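PDB 3FWK: FMN Adenylyltransferase from Candida glabrata, which transfers the adenylyl group of ATP to FMN, yielding FAD and pyrophosphate in the last step of FAD biosynthesis. Local coordinates for residues A[59-67]-A[106-114]; A[176-184]-A[192-200]. All coordinates share one frame; numbering follows the deposited sequence. Where two conformers were deposited one is given.

Contact 1 of 2, residues A[59-67]-A[106-114]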
ATOM      1  N   GLY A  59      11.616   4.449 -17.850  1.00 26.33           N
ATOM      2  CA  GLY A  59      11.252   5.661 -17.165  1.00 26.65           C
ATOM      3  C   GLY A  59       9.948   6.225 -17.673  1.00 20.36           C
ATOM      4  O   GLY A  59       9.510   7.249 -17.169  1.00 25.46           O
ATOM      5  N   GLU A  60       9.277   5.538 -18.609  1.00 20.13           N
ATOM      6  CA  GLU A  60       7.913   5.984 -18.963  1.00 17.73           C
ATOM      7  C   GLU A  60       6.925   5.911 -17.811  1.00 15.95           C
ATOM      8  O   GLU A  60       6.000   6.726 -17.756  1.00 16.90           O
ATOM      9  CB  GLU A  60       7.345   5.259 -20.190  1.00 17.51           C
ATOM     10  CG  GLU A  60       8.097   5.687 -21.465  1.00 20.68           C
ATOM     11  CD  GLU A  60       7.673   4.929 -22.706  1.00 23.97           C
ATOM     12  OE1 GLU A  60       6.740   4.116 -22.660  1.00 23.87           O
ATOM     13  OE2 GLU A  60       8.319   5.150 -23.771  1.00 28.47           O
ATOM     14  N   ILE A  61       7.102   4.921 -16.925  1.00 14.31           N
ATOM     15  CA  ILE A  61       6.191   4.756 -15.806  1.00 14.47           C
ATOM     16  C   ILE A  61       6.920   5.048 -14.493  1.00 14.96           C
ATOM     17  O   ILE A  61       8.004   4.485 -14.237  1.00 16.71           O
ATOM     18  CB  ILE A  61       5.639   3.323 -15.727  1.00 14.91           C
ATOM     19  CG1 ILE A  61       4.879   2.955 -17.007  1.00 16.06           C
ATOM     20  CG2 ILE A  61       4.716   3.159 -14.480  1.00 15.96           C
ATOM     21  CD1 ILE A  61       4.290   1.561 -16.981  1.00 17.51           C
ATOM     22  N   SER A  62       6.318   5.870 -13.641  1.00 13.77           N
ATOM     23  CA  SER A  62       6.775   5.988 -12.256  0.70 13.46           C
ATOM     24  C   SER A  62       5.681   5.469 -11.321  1.00 12.68           C
ATOM     25  O   SER A  62       4.512   5.453 -11.676  1.00 15.90           O
ATOM     26  CB  SER A  62       7.136   7.427 -11.929  0.70 15.42           C
ATOM     27  OG  SER A  62       8.435   7.746 -12.405  0.70 16.81           O
ATOM     28  N   PHE A  63       6.088   5.014 -10.149  1.00 11.87           N
ATOM     29  CA  PHE A  63       5.176   4.439  -9.200  1.00 11.90           C
ATOM     30  C   PHE A  63       4.998   5.403  -8.032  1.00 11.10           C
ATOM     31  O   PHE A  63       5.983   5.731  -7.368  1.00 12.20           O
ATOM     32  CB  PHE A  63       5.723   3.069  -8.741  1.00 13.30           C
ATOM     33  CG  PHE A  63       4.749   2.282  -7.926  1.00 12.77           C
ATOM     34  CD1 PHE A  63       4.142   1.138  -8.480  1.00 13.41           C
ATOM     35  CD2 PHE A  63       4.399   2.670  -6.643  1.00 14.15           C
ATOM     36  CE1 PHE A  63       3.211   0.408  -7.781  1.00 13.22           C
ATOM     37  CE2 PHE A  63       3.446   1.938  -5.913  1.00 15.31           C
ATOM     38  CZ  PHE A  63       2.857   0.799  -6.477  1.00 13.42           C
ATOM     39  N   SER A  64       3.763   5.844  -7.745  1.00 11.84           N
ATOM     40  CA  SER A  64       3.528   6.703  -6.592  1.00 11.60           C
ATOM     41  C   SER A  64       3.330   5.868  -5.341  1.00 11.80           C
ATOM     42  O   SER A  64       2.366   5.117  -5.251  1.00 14.28           O
ATOM     43  CB  SER A  64       2.324   7.627  -6.844  1.00 14.24           C
ATOM     44  OG  SER A  64       2.207   8.511  -5.729  1.00 15.65           O
ATOM     45  N   TYR A  65       4.233   5.983  -4.387  1.00 12.59           N
ATOM     46  CA  TYR A  65       4.263   5.128  -3.212  1.00 12.55           C
ATOM     47  C   TYR A  65       4.297   5.927  -1.946  1.00 12.40           C
ATOM     48  O   TYR A  65       5.229   6.718  -1.737  1.00 15.87           O
ATOM     49  CB  TYR A  65       5.505   4.222  -3.271  1.00 14.14           C
ATOM     50  CG  TYR A  65       5.660   3.255  -2.119  1.00 13.85           C
ATOM     51  CD1 TYR A  65       4.876   2.116  -2.011  1.00 13.57           C
ATOM     52  CD2 TYR A  65       6.694   3.467  -1.165  1.00 15.93           C
ATOM     53  CE1 TYR A  65       5.013   1.258  -0.939  1.00 15.31           C
ATOM     54  CE2 TYR A  65       6.882   2.584  -0.138  1.00 18.13           C
ATOM     55  CZ  TYR A  65       6.030   1.499  -0.017  1.00 15.83           C
ATOM     56  OH  TYR A  65       6.203   0.574   0.989  1.00 18.96           O
ATOM     57  N   ASN A  66       3.328   5.705  -1.059  1.00 12.61           N
ATOM     58  CA  ASN A  66       3.254   6.490   0.179  1.00 14.19           C
ATOM     59  C   ASN A  66       3.343   5.644   1.429  1.00 13.83           C
ATOM     60  O   ASN A  66       3.029   6.144   2.529  1.00 15.70           O
ATOM     61  CB  ASN A  66       1.995   7.347   0.205  1.00 16.06           C
ATOM     62  CG  ASN A  66       0.709   6.502   0.212  1.00 16.26           C
ATOM     63  OD1 ASN A  66       0.717   5.325   0.591  1.00 15.07           O
ATOM     64  ND2 ASN A  66      -0.404   7.096  -0.232  1.00 23.02           N
ATOM     65  N   GLY A  67       3.725   4.377   1.277  1.00 13.10           N
ATOM     66  CA  GLY A  67       3.985   3.490   2.403  1.00 14.50           C
ATOM     67  C   GLY A  67       2.761   2.861   3.044  1.00 12.61           C
ATOM     68  O   GLY A  67       2.915   1.955   3.855  1.00 13.58           O
ATOM     69  N   LYS A 106      16.942  -0.214 -10.150  0.55 16.44           N
ATOM     70  CA  LYS A 106      16.067   0.322  -9.102  0.55 18.09           C
ATOM     71  C   LYS A 106      14.795   0.797  -9.777  0.55 18.13           C
ATOM     72  O   LYS A 106      14.838   1.207 -10.943  0.55 18.18           O
ATOM     73  CB  LYS A 106      16.756   1.490  -8.396  0.55 18.67           C
ATOM     74  CG  LYS A 106      17.957   1.048  -7.529  0.55 20.02           C
ATOM     75  CD  LYS A 106      18.426   2.131  -6.532  0.55 19.36           C
ATOM     76  CE  LYS A 106      19.653   1.689  -5.713  0.55 20.86           C
ATOM     77  NZ  LYS A 106      19.478   0.517  -4.762  0.55 20.39           N
ATOM     78  N   LEU A 107      13.665   0.739  -9.076  0.50 14.34           N
ATOM     79  CA  LEU A 107      12.348   1.129  -9.656  0.50 13.97           C
ATOM     80  C   LEU A 107      11.919   2.674  -9.509  0.50 14.30           C
ATOM     81  O   LEU A 107      11.818   3.113  -8.376  0.50 12.11           O
ATOM     82  CB  LEU A 107      11.305   0.231  -8.986  0.50 12.50           C
ATOM     83  CG  LEU A 107       9.890   0.105  -9.577  0.50 13.64           C
ATOM     84  CD1 LEU A 107       8.981   1.313  -9.461  0.50 17.11           C
ATOM     85  CD2 LEU A 107       9.870  -0.508 -10.950  0.50 16.03           C
ATOM     86  N   PRO A 108      11.628   3.478 -10.618  1.00 16.20           N
ATOM     87  CA  PRO A 108      11.351   4.871 -10.324  1.00 15.73           C
ATOM     88  C   PRO A 108      10.085   5.040  -9.506  1.00 13.77           C
ATOM     89  O   PRO A 108       9.008   4.592  -9.914  1.00 15.09           O
ATOM     90  CB  PRO A 108      11.255   5.525 -11.713  1.00 19.59           C
ATOM     91  CG  PRO A 108      11.976   4.591 -12.630  1.00 25.50           C
ATOM     92  CD  PRO A 108      11.698   3.228 -12.079  1.00 21.04           C
ATOM     93  N   THR A 109      10.233   5.686  -8.364  1.00 12.34           N
ATOM     94  CA  THR A 109       9.188   5.779  -7.354  1.00 12.15           C
ATOM     95  C   THR A 109       9.078   7.229  -6.932  1.00 12.50           C
ATOM     96  O   THR A 109      10.109   7.913  -6.862  1.00 15.00           O
ATOM     97  CB  THR A 109       9.482   4.824  -6.168  1.00 13.21           C
ATOM     98  OG1 THR A 109       9.622   3.498  -6.664  1.00 13.58           O
ATOM     99  CG2 THR A 109       8.452   4.820  -5.119  1.00 13.62           C
ATOM    100  N   VAL A 110       7.878   7.702  -6.659  1.00 11.17           N
ATOM    101  CA  VAL A 110       7.665   9.055  -6.183  1.00 11.95           C
ATOM    102  C   VAL A 110       6.812   9.020  -4.933  1.00 11.16           C
ATOM    103  O   VAL A 110       5.762   8.344  -4.907  1.00 12.21           O
ATOM    104  CB  VAL A 110       7.044   9.979  -7.279  1.00 13.03           C
ATOM    105  CG1 VAL A 110       5.837   9.334  -7.983  1.00 14.46           C
ATOM    106  CG2 VAL A 110       6.709  11.362  -6.753  1.00 14.74           C
ATOM    107  N   PHE A 111       7.235   9.766  -3.906  1.00 11.71           N
ATOM    108  CA  PHE A 111       6.487   9.945  -2.670  1.00 11.96           C
ATOM    109  C   PHE A 111       6.253  11.450  -2.504  1.00 12.51           C
ATOM    110  O   PHE A 111       7.190  12.226  -2.426  1.00 13.26           O
ATOM    111  CB  PHE A 111       7.278   9.366  -1.501  1.00 13.15           C
ATOM    112  CG  PHE A 111       6.719   9.703  -0.142  1.00 12.99           C
ATOM    113  CD1 PHE A 111       5.344   9.636   0.135  1.00 14.85           C
ATOM    114  CD2 PHE A 111       7.583  10.158   0.857  1.00 14.06           C
ATOM    115  CE1 PHE A 111       4.853   9.986   1.395  1.00 14.84           C
ATOM    116  CE2 PHE A 111       7.108  10.509   2.109  1.00 15.33           C
ATOM    117  CZ  PHE A 111       5.753  10.407   2.384  1.00 15.63           C
ATOM    118  N   ILE A 112       4.983  11.837  -2.355  1.00 13.07           N
ATOM    119  CA  ILE A 112       4.635  13.201  -2.032  1.00 14.34           C
ATOM    120  C   ILE A 112       4.635  13.322  -0.510  1.00 14.39           C
ATOM    121  O   ILE A 112       3.752  12.813   0.181  1.00 15.18           O
ATOM    122  CB  ILE A 112       3.238  13.567  -2.626  1.00 17.00           C
ATOM    123  CG1 ILE A 112       3.208  13.321  -4.156  1.00 17.69           C
ATOM    124  CG2 ILE A 112       2.919  15.019  -2.310  1.00 18.68           C
ATOM    125  CD1 ILE A 112       4.327  13.932  -4.956  1.00 17.92           C
ATOM    126  N   ASP A 113       5.693  13.927   0.014  1.00 13.71           N
ATOM    127  CA  ASP A 113       5.918  14.019   1.445  1.00 13.60           C
ATOM    128  C   ASP A 113       5.201  15.221   2.020  1.00 14.05           C
ATOM    129  O   ASP A 113       4.925  16.179   1.314  1.00 16.12           O
ATOM    130  CB  ASP A 113       7.444  14.095   1.674  1.00 14.31           C
ATOM    131  CG  ASP A 113       7.887  13.773   3.096  1.00 14.86           C
ATOM    132  OD1 ASP A 113       7.045  13.352   3.919  1.00 15.36           O
ATOM    133  OD2 ASP A 113       9.104  13.928   3.370  1.00 16.18           O
ATOM    134  N   HIS A 114       4.890  15.169   3.309  1.00 13.15           N
ATOM    135  CA  HIS A 114       4.204  16.282   3.987  1.00 13.79           C
ATOM    136  C   HIS A 114       4.810  16.467   5.347  1.00 13.03           C
ATOM    137  O   HIS A 114       5.335  15.504   5.950  1.00 13.64           O
ATOM    138  CB  HIS A 114       2.700  15.970   4.170  1.00 15.73           C
ATOM    139  CG  HIS A 114       1.986  15.695   2.887  1.00 17.24           C
ATOM    140  ND1 HIS A 114       1.886  14.433   2.337  1.00 19.48           N
ATOM    141  CD2 HIS A 114       1.374  16.527   2.023  1.00 19.55           C
ATOM    142  CE1 HIS A 114       1.216  14.500   1.199  1.00 19.86           C
ATOM    143  NE2 HIS A 114       0.900  15.762   0.980  1.00 19.77           N
TER
HETATM  144  O   HOH W   1       8.443   2.863 -12.132  1.00 19.62           O
HETATM  145  O   HOH W   2       3.109   9.526  -2.972  1.00 20.06           O

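Contact 2 of 2, residues A[176-184]-A[192-200]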
ATOM      1  N   GLU A 176     -14.447   7.881  -6.376  1.00 15.55           N
ATOM      2  CA  GLU A 176     -15.651   7.461  -7.058  1.00 15.57           C
ATOM      3  C   GLU A 176     -15.532   7.531  -8.577  1.00 15.79           C
ATOM      4  O   GLU A 176     -15.940   6.592  -9.235  1.00 19.95           O
ATOM      5  CB  GLU A 176     -16.853   8.311  -6.608  1.00 16.87           C
ATOM      6  CG  GLU A 176     -18.168   7.867  -7.222  1.00 19.47           C
ATOM      7  CD  GLU A 176     -19.404   8.657  -6.716  1.00 22.42           C
ATOM      8  OE1 GLU A 176     -19.269   9.533  -5.850  1.00 24.23           O
ATOM      9  OE2 GLU A 176     -20.516   8.377  -7.237  1.00 25.26           O
ATOM     10  N   HIS A 177     -14.994   8.636  -9.088  1.00 15.43           N
ATOM     11  CA  HIS A 177     -14.986   8.937 -10.519  1.00 14.78           C
ATOM     12  C   HIS A 177     -13.618   8.689 -11.129  1.00 14.43           C
ATOM     13  O   HIS A 177     -13.005   9.603 -11.783  1.00 16.39           O
ATOM     14  CB  HIS A 177     -15.510  10.336 -10.765  1.00 16.23           C
ATOM     15  CG  HIS A 177     -16.938  10.484 -10.346  1.00 16.34           C
ATOM     16  ND1 HIS A 177     -17.319  11.268  -9.288  1.00 17.76           N
ATOM     17  CD2 HIS A 177     -18.063   9.868 -10.781  1.00 17.82           C
ATOM     18  CE1 HIS A 177     -18.638  11.197  -9.136  1.00 17.90           C
ATOM     19  NE2 HIS A 177     -19.118  10.374 -10.045  1.00 19.79           N
ATOM     20  N   LEU A 178     -13.152   7.435 -10.918  1.00 13.14           N
ATOM     21  CA  LEU A 178     -11.869   7.008 -11.430  1.00 12.38           C
ATOM     22  C   LEU A 178     -11.990   5.759 -12.269  1.00 11.65           C
ATOM     23  O   LEU A 178     -12.892   4.951 -12.068  1.00 12.50           O
ATOM     24  CB  LEU A 178     -10.905   6.726 -10.270  1.00 12.31           C
ATOM     25  CG  LEU A 178     -10.641   7.891  -9.322  1.00 12.44           C
ATOM     26  CD1 LEU A 178      -9.604   7.420  -8.274  1.00 14.34           C
ATOM     27  CD2 LEU A 178     -10.097   9.097 -10.050  1.00 14.37           C
ATOM     28  N   LYS A 179     -11.067   5.596 -13.211  1.00 11.41           N
ATOM     29  CA  LYS A 179     -10.971   4.425 -14.052  1.00 11.66           C
ATOM     30  C   LYS A 179      -9.555   3.911 -14.054  1.00 11.03           C
ATOM     31  O   LYS A 179      -8.624   4.628 -13.681  1.00 11.86           O
ATOM     32  CB  LYS A 179     -11.410   4.733 -15.486  1.00 13.84           C
ATOM     33  CG  LYS A 179     -12.860   5.150 -15.569  1.00 17.27           C
ATOM     34  CD  LYS A 179     -13.543   4.943 -16.924  0.70 16.40           C
ATOM     35  CE  LYS A 179     -15.069   4.979 -16.861  0.70 14.94           C
ATOM     36  NZ  LYS A 179     -15.714   5.089 -18.224  0.70 17.00           N
ATOM     37  N   PRO A 180      -9.356   2.643 -14.467  1.00 11.70           N
ATOM     38  CA  PRO A 180      -7.986   2.087 -14.410  1.00 12.22           C
ATOM     39  C   PRO A 180      -6.930   2.824 -15.222  1.00 11.85           C
ATOM     40  O   PRO A 180      -5.757   2.806 -14.847  1.00 12.20           O
ATOM     41  CB  PRO A 180      -8.170   0.643 -14.907  1.00 12.86           C
ATOM     42  CG  PRO A 180      -9.590   0.313 -14.486  1.00 14.05           C
ATOM     43  CD  PRO A 180     -10.358   1.613 -14.779  1.00 12.37           C
ATOM     44  N   ILE A 181      -7.337   3.422 -16.331  1.00 11.68           N
ATOM     45  CA  ILE A 181      -6.430   4.214 -17.186  1.00 11.84           C
ATOM     46  C   ILE A 181      -7.139   5.542 -17.419  1.00 11.62           C
ATOM     47  O   ILE A 181      -8.256   5.562 -17.936  1.00 12.17           O
ATOM     48  CB  ILE A 181      -6.166   3.501 -18.502  1.00 13.63           C
ATOM     49  CG1 ILE A 181      -5.215   2.330 -18.239  0.60 15.83           C
ATOM     50  CG2 ILE A 181      -5.387   4.428 -19.455  1.00 15.63           C
ATOM     51  CD1 ILE A 181      -5.083   1.366 -19.405  0.60 15.05           C
ATOM     52  N   GLN A 182      -6.521   6.644 -17.011  1.00 11.57           N
ATOM     53  CA  GLN A 182      -7.244   7.905 -16.952  1.00 12.28           C
ATOM     54  C   GLN A 182      -6.259   9.078 -16.958  1.00 11.65           C
ATOM     55  O   GLN A 182      -5.414   9.186 -16.049  1.00 13.11           O
ATOM     56  CB  GLN A 182      -8.011   7.941 -15.595  1.00 13.22           C
ATOM     57  CG  GLN A 182      -8.925   9.126 -15.401  1.00 14.86           C
ATOM     58  CD  GLN A 182      -9.680   9.042 -14.097  1.00 12.59           C
ATOM     59  OE1 GLN A 182      -9.528   8.099 -13.302  1.00 12.37           O
ATOM     60  NE2 GLN A 182     -10.620   9.985 -13.917  1.00 14.81           N
ATOM     61  N   LYS A 183      -6.355   9.989 -17.915  1.00 11.66           N
ATOM     62  CA  LYS A 183      -5.464  11.160 -17.901  1.00 11.61           C
ATOM     63  C   LYS A 183      -5.699  11.973 -16.636  1.00 11.35           C
ATOM     64  O   LYS A 183      -6.786  11.993 -16.040  1.00 12.53           O
ATOM     65  CB  LYS A 183      -5.677  12.021 -19.159  1.00 12.43           C
ATOM     66  CG  LYS A 183      -4.979  11.476 -20.359  1.00 13.72           C
ATOM     67  CD  LYS A 183      -5.110  12.397 -21.560  1.00 15.42           C
ATOM     68  CE  LYS A 183      -4.442  11.864 -22.785  1.00 17.12           C
ATOM     69  NZ  LYS A 183      -3.033  12.205 -22.815  1.00 19.70           N
ATOM     70  N   THR A 184      -4.644  12.696 -16.230  1.00 12.26           N
ATOM     71  CA  THR A 184      -4.699  13.570 -15.064  1.00 11.94           C
ATOM     72  C   THR A 184      -5.632  14.759 -15.271  1.00 13.10           C
ATOM     73  O   THR A 184      -5.999  15.111 -16.404  1.00 13.90           O
ATOM     74  CB  THR A 184      -3.295  14.130 -14.754  1.00 13.18           C
ATOM     75  OG1 THR A 184      -2.778  14.673 -15.969  1.00 13.57           O
ATOM     76  CG2 THR A 184      -2.381  13.061 -14.226  1.00 14.57           C
ATOM     77  N   TYR A 192      -0.809   9.845 -17.874  1.00 12.50           N
ATOM     78  CA  TYR A 192      -1.896   8.888 -17.610  1.00 12.35           C
ATOM     79  C   TYR A 192      -1.755   8.362 -16.183  1.00 11.93           C
ATOM     80  O   TYR A 192      -0.658   7.940 -15.762  1.00 13.58           O
ATOM     81  CB  TYR A 192      -1.784   7.701 -18.566  1.00 13.40           C
ATOM     82  CG  TYR A 192      -2.475   7.912 -19.882  1.00 13.37           C
ATOM     83  CD1 TYR A 192      -3.820   7.580 -20.000  1.00 15.06           C
ATOM     84  CD2 TYR A 192      -1.804   8.400 -21.009  1.00 15.59           C
ATOM     85  CE1 TYR A 192      -4.514   7.724 -21.207  1.00 15.43           C
ATOM     86  CE2 TYR A 192      -2.498   8.547 -22.268  1.00 14.50           C
ATOM     87  CZ  TYR A 192      -3.861   8.190 -22.307  1.00 15.80           C
ATOM     88  OH  TYR A 192      -4.580   8.326 -23.479  1.00 17.61           O
ATOM     89  N   ARG A 193      -2.823   8.451 -15.424  1.00 11.53           N
ATOM     90  CA  ARG A 193      -2.912   7.701 -14.187  1.00 11.16           C
ATOM     91  C   ARG A 193      -3.225   6.244 -14.469  1.00 11.51           C
ATOM     92  O   ARG A 193      -4.119   5.921 -15.243  1.00 12.91           O
ATOM     93  CB  ARG A 193      -4.015   8.281 -13.305  1.00 12.67           C
ATOM     94  CG  ARG A 193      -3.785   9.745 -12.920  1.00 13.04           C
ATOM     95  CD  ARG A 193      -4.917  10.242 -12.064  1.00 15.17           C
ATOM     96  NE  ARG A 193      -5.974  10.694 -12.944  1.00 14.47           N
ATOM     97  CZ  ARG A 193      -7.063  11.326 -12.523  1.00 14.36           C
ATOM     98  NH1 ARG A 193      -7.340  11.403 -11.213  1.00 15.28           N
ATOM     99  NH2 ARG A 193      -7.886  11.874 -13.417  1.00 15.28           N
ATOM    100  N   LEU A 194      -2.480   5.369 -13.815  1.00 10.90           N
ATOM    101  CA  LEU A 194      -2.653   3.922 -13.876  1.00 11.53           C
ATOM    102  C   LEU A 194      -3.128   3.508 -12.531  1.00 10.73           C
ATOM    103  O   LEU A 194      -2.401   3.633 -11.540  1.00 11.57           O
ATOM    104  CB  LEU A 194      -1.318   3.255 -14.234  1.00 11.78           C
ATOM    105  CG  LEU A 194      -0.619   3.792 -15.487  1.00 12.98           C
ATOM    106  CD1 LEU A 194       0.749   3.164 -15.621  1.00 14.93           C
ATOM    107  CD2 LEU A 194      -1.463   3.589 -16.743  1.00 14.60           C
ATOM    108  N   GLN A 195      -4.391   3.064 -12.458  1.00 10.75           N
ATOM    109  CA  GLN A 195      -5.067   2.885 -11.168  1.00 10.50           C
ATOM    110  C   GLN A 195      -5.600   1.468 -11.102  1.00 10.81           C
ATOM    111  O   GLN A 195      -6.780   1.226 -11.351  1.00 12.12           O
ATOM    112  CB  GLN A 195      -6.184   3.915 -11.011  1.00 11.04           C
ATOM    113  CG  GLN A 195      -5.566   5.313 -10.873  1.00 12.24           C
ATOM    114  CD  GLN A 195      -6.469   6.513 -10.995  1.00 11.57           C
ATOM    115  OE1 GLN A 195      -6.256   7.493 -10.279  1.00 12.83           O
ATOM    116  NE2 GLN A 195      -7.444   6.486 -11.907  1.00 12.40           N
ATOM    117  N   PRO A 196      -4.731   0.495 -10.815  1.00 10.62           N
ATOM    118  CA  PRO A 196      -5.095  -0.922 -10.949  1.00 11.75           C
ATOM    119  C   PRO A 196      -5.674  -1.559  -9.691  1.00 11.00           C
ATOM    120  O   PRO A 196      -5.858  -2.788  -9.682  1.00 12.22           O
ATOM    121  CB  PRO A 196      -3.741  -1.586 -11.323  1.00 12.63           C
ATOM    122  CG  PRO A 196      -2.739  -0.439 -11.504  1.00 14.03           C
ATOM    123  CD  PRO A 196      -3.279   0.628 -10.603  1.00 11.66           C
ATOM    124  N   LEU A 197      -5.890  -0.770  -8.633  1.00 10.72           N
ATOM    125  CA  LEU A 197      -6.348  -1.248  -7.339  1.00 10.90           C
ATOM    126  C   LEU A 197      -7.772  -0.795  -7.042  1.00 10.98           C
ATOM    127  O   LEU A 197      -8.290  -1.014  -5.933  1.00 11.66           O
ATOM    128  CB  LEU A 197      -5.406  -0.728  -6.223  1.00 11.81           C
ATOM    129  CG  LEU A 197      -5.288  -1.660  -5.020  1.00 13.23           C
ATOM    130  CD1 LEU A 197      -4.516  -2.949  -5.349  1.00 15.07           C
ATOM    131  CD2 LEU A 197      -4.675  -0.910  -3.842  1.00 15.25           C
ATOM    132  N   LEU A 198      -8.469  -0.185  -8.017  1.00 11.46           N
ATOM    133  CA  LEU A 198      -9.714   0.530  -7.689  1.00 11.59           C
ATOM    134  C   LEU A 198     -10.794  -0.378  -7.120  1.00 11.17           C
ATOM    135  O   LEU A 198     -11.546   0.021  -6.245  1.00 11.78           O
ATOM    136  CB  LEU A 198     -10.282   1.204  -8.951  1.00 11.47           C
ATOM    137  CG  LEU A 198      -9.453   2.375  -9.459  1.00 11.54           C
ATOM    138  CD1 LEU A 198      -9.933   2.799 -10.858  1.00 13.26           C
ATOM    139  CD2 LEU A 198      -9.584   3.563  -8.496  1.00 13.58           C
ATOM    140  N   HIS A 199     -10.844  -1.612  -7.637  1.00 11.35           N
ATOM    141  CA  HIS A 199     -11.876  -2.595  -7.276  1.00 12.58           C
ATOM    142  C   HIS A 199     -11.570  -3.372  -5.985  1.00 11.79           C
ATOM    143  O   HIS A 199     -12.384  -4.201  -5.584  1.00 12.74           O
ATOM    144  CB  HIS A 199     -12.040  -3.595  -8.416  1.00 12.61           C
ATOM    145  CG  HIS A 199     -10.749  -4.231  -8.793  1.00 11.96           C
ATOM    146  ND1 HIS A 199      -9.788  -3.553  -9.501  1.00 12.68           N
ATOM    147  CD2 HIS A 199     -10.219  -5.429  -8.468  1.00 12.96           C
ATOM    148  CE1 HIS A 199      -8.723  -4.328  -9.614  1.00 12.67           C
ATOM    149  NE2 HIS A 199      -8.956  -5.476  -8.994  1.00 12.52           N
ATOM    150  N   TRP A 200     -10.407  -3.163  -5.368  1.00 11.73           N
ATOM    151  CA  TRP A 200     -10.091  -3.850  -4.126  1.00 12.04           C
ATOM    152  C   TRP A 200     -10.909  -3.278  -2.988  1.00 11.34           C
ATOM    153  O   TRP A 200     -11.131  -2.068  -2.939  1.00 14.17           O
ATOM    154  CB  TRP A 200      -8.582  -3.714  -3.811  1.00 11.44           C
ATOM    155  CG  TRP A 200      -7.729  -4.598  -4.620  1.00 10.80           C
ATOM    156  CD1 TRP A 200      -7.615  -4.623  -5.996  1.00 11.23           C
ATOM    157  CD2 TRP A 200      -6.923  -5.650  -4.131  1.00 10.64           C
ATOM    158  NE1 TRP A 200      -6.762  -5.631  -6.386  1.00 11.02           N
ATOM    159  CE2 TRP A 200      -6.322  -6.272  -5.255  1.00 10.34           C
ATOM    160  CE3 TRP A 200      -6.616  -6.122  -2.844  1.00 11.23           C
ATOM    161  CZ2 TRP A 200      -5.471  -7.372  -5.138  1.00 10.84           C
ATOM    162  CZ3 TRP A 200      -5.756  -7.237  -2.729  1.00 11.01           C
ATOM    163  CH2 TRP A 200      -5.179  -7.829  -3.876  1.00 11.37           C
TER

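Contact 1 of 2, residues A[59-67]-A[106-114]
Phe63 and Val110 are joined by the shortest of three backbone hydrogen bonds, Val110 N to Phe63 O at 2.8 Å. Phe63 N donates to Pro108 O, and Tyr65 N to Val110 O, so the bonds step regularly along two parallel strands. Between them CA-H...O contacts fill in, the one from Thr109 CA to Phe63 O measuring 3.2 Å. A water bridges the start of the pair, giving one hydrogen to Ile61 O at 2.7 Å and the other to Pro108 O. A second water lies past the last bond, where it meets Ser64 OG and accepts from Ile112 N as the strands part.

On the face of Phe63 and Thr109, Leu107 CD1 packs against Phe63 CB at 3.8 Å, while the Phe63 ring leads off to meet Tyr78 of helix 69-86 edge-to-face. The first torsion of Thr109 (chi1 -56°) sends CG2 away from the backbone N to within 3.5 Å of Tyr65 CB and turns OG1 back to donate to Leu107 O. Val110 CG1 comes up to Ser64 CA on the other face, which helix 147-157 covers through Phe151 and Phe154. Farther along, Phe111 CB presses on Tyr65 O, which is buried without a hydrogen-bond partner, and its ring passes obliquely by Asn66 CA. Parallel neighbours with helices over both faces are the hallmark of a Rossmann-like alpha/beta core, here linked through helix 69-86.

Contact 2 of 2, residues A[176-184]-A[192-200]
Gln182 and Arg193 form the hydrogen-bonded pair of an antiparallel hairpin: Arg193 N donates to Gln182 O at 2.8 Å, and Gln182 N returns a longer bond to Arg193 O. Gln195 N extends the pattern to Pro180 O, nearly straight at 169°.

Side-chain amides add a second polar layer. The NE2 of Gln195 spends both hydrogens across the contact, on Lys179 O at 2.8 Å and on Gln182 OE1 at 3.0 Å, with both acceptors close to its amide plane. Gln182 OE1 also takes Lys179 N, the two donors arriving from opposite faces of its plane, and its NE2 donates to His177 O. This fixes which end of the Gln182 amide is oxygen and holds the group against rotation.

Bent at its third torsion (chi3 -85°), Arg193 lays one face of its guanidinium against the amide of Gln182, whose CD is offset toward the rim, the planes 31° apart. At the guanidinium edge NH2 donates to Lys183 O at 2.8 Å.

Apolar contacts flank this network. Lys183 CG stands over the centre of the Tyr192 ring in a CH-pi contact, 3.9 Å from the centroid, and Ile181 CG2 meets the same ring obliquely at CD1. Leu178 CB packs on Leu198 CD2, while Leu198 CD1 presses on the Lys179 backbone.

Tyr192 also meets Trp54 and touches the bound beta-D-glucopyranose. The chemistry thus divides: on the Gln182-Arg193 face a hydrogen bond links two glutamine amides and the guanidinium stacks on one of them while bonding to backbone, whereas on the other Lys183 and Ile181 pack against Tyr192, consistent with their limiting its movement beside the sugar.

From the N terminus, strand 61-64 leads through helix 69-86 to strand 107-111, and contact 1 closes this right-handed beta-alpha-beta crossover, whose connection includes an unmodelled stretch. The chain then adds strand 134-138 on the outer side of 107-111 and returns through helix 147-157 to strand 163-165 beside 61-64. Only afterwards does contact 2 close, a short hairpin in which 192-194 pairs with 163-165 and 181-183 becomes an outermost strand. The two loops therefore follow in series, neither enclosing nor crossing the other. Both belong to one mixed sheet, and they touch where Ile61 CD1 packs 4.1 Å from Leu194 CD1, across the intervening strand 163-165, linking two parallel strands; 181-183 alone runs antiparallel.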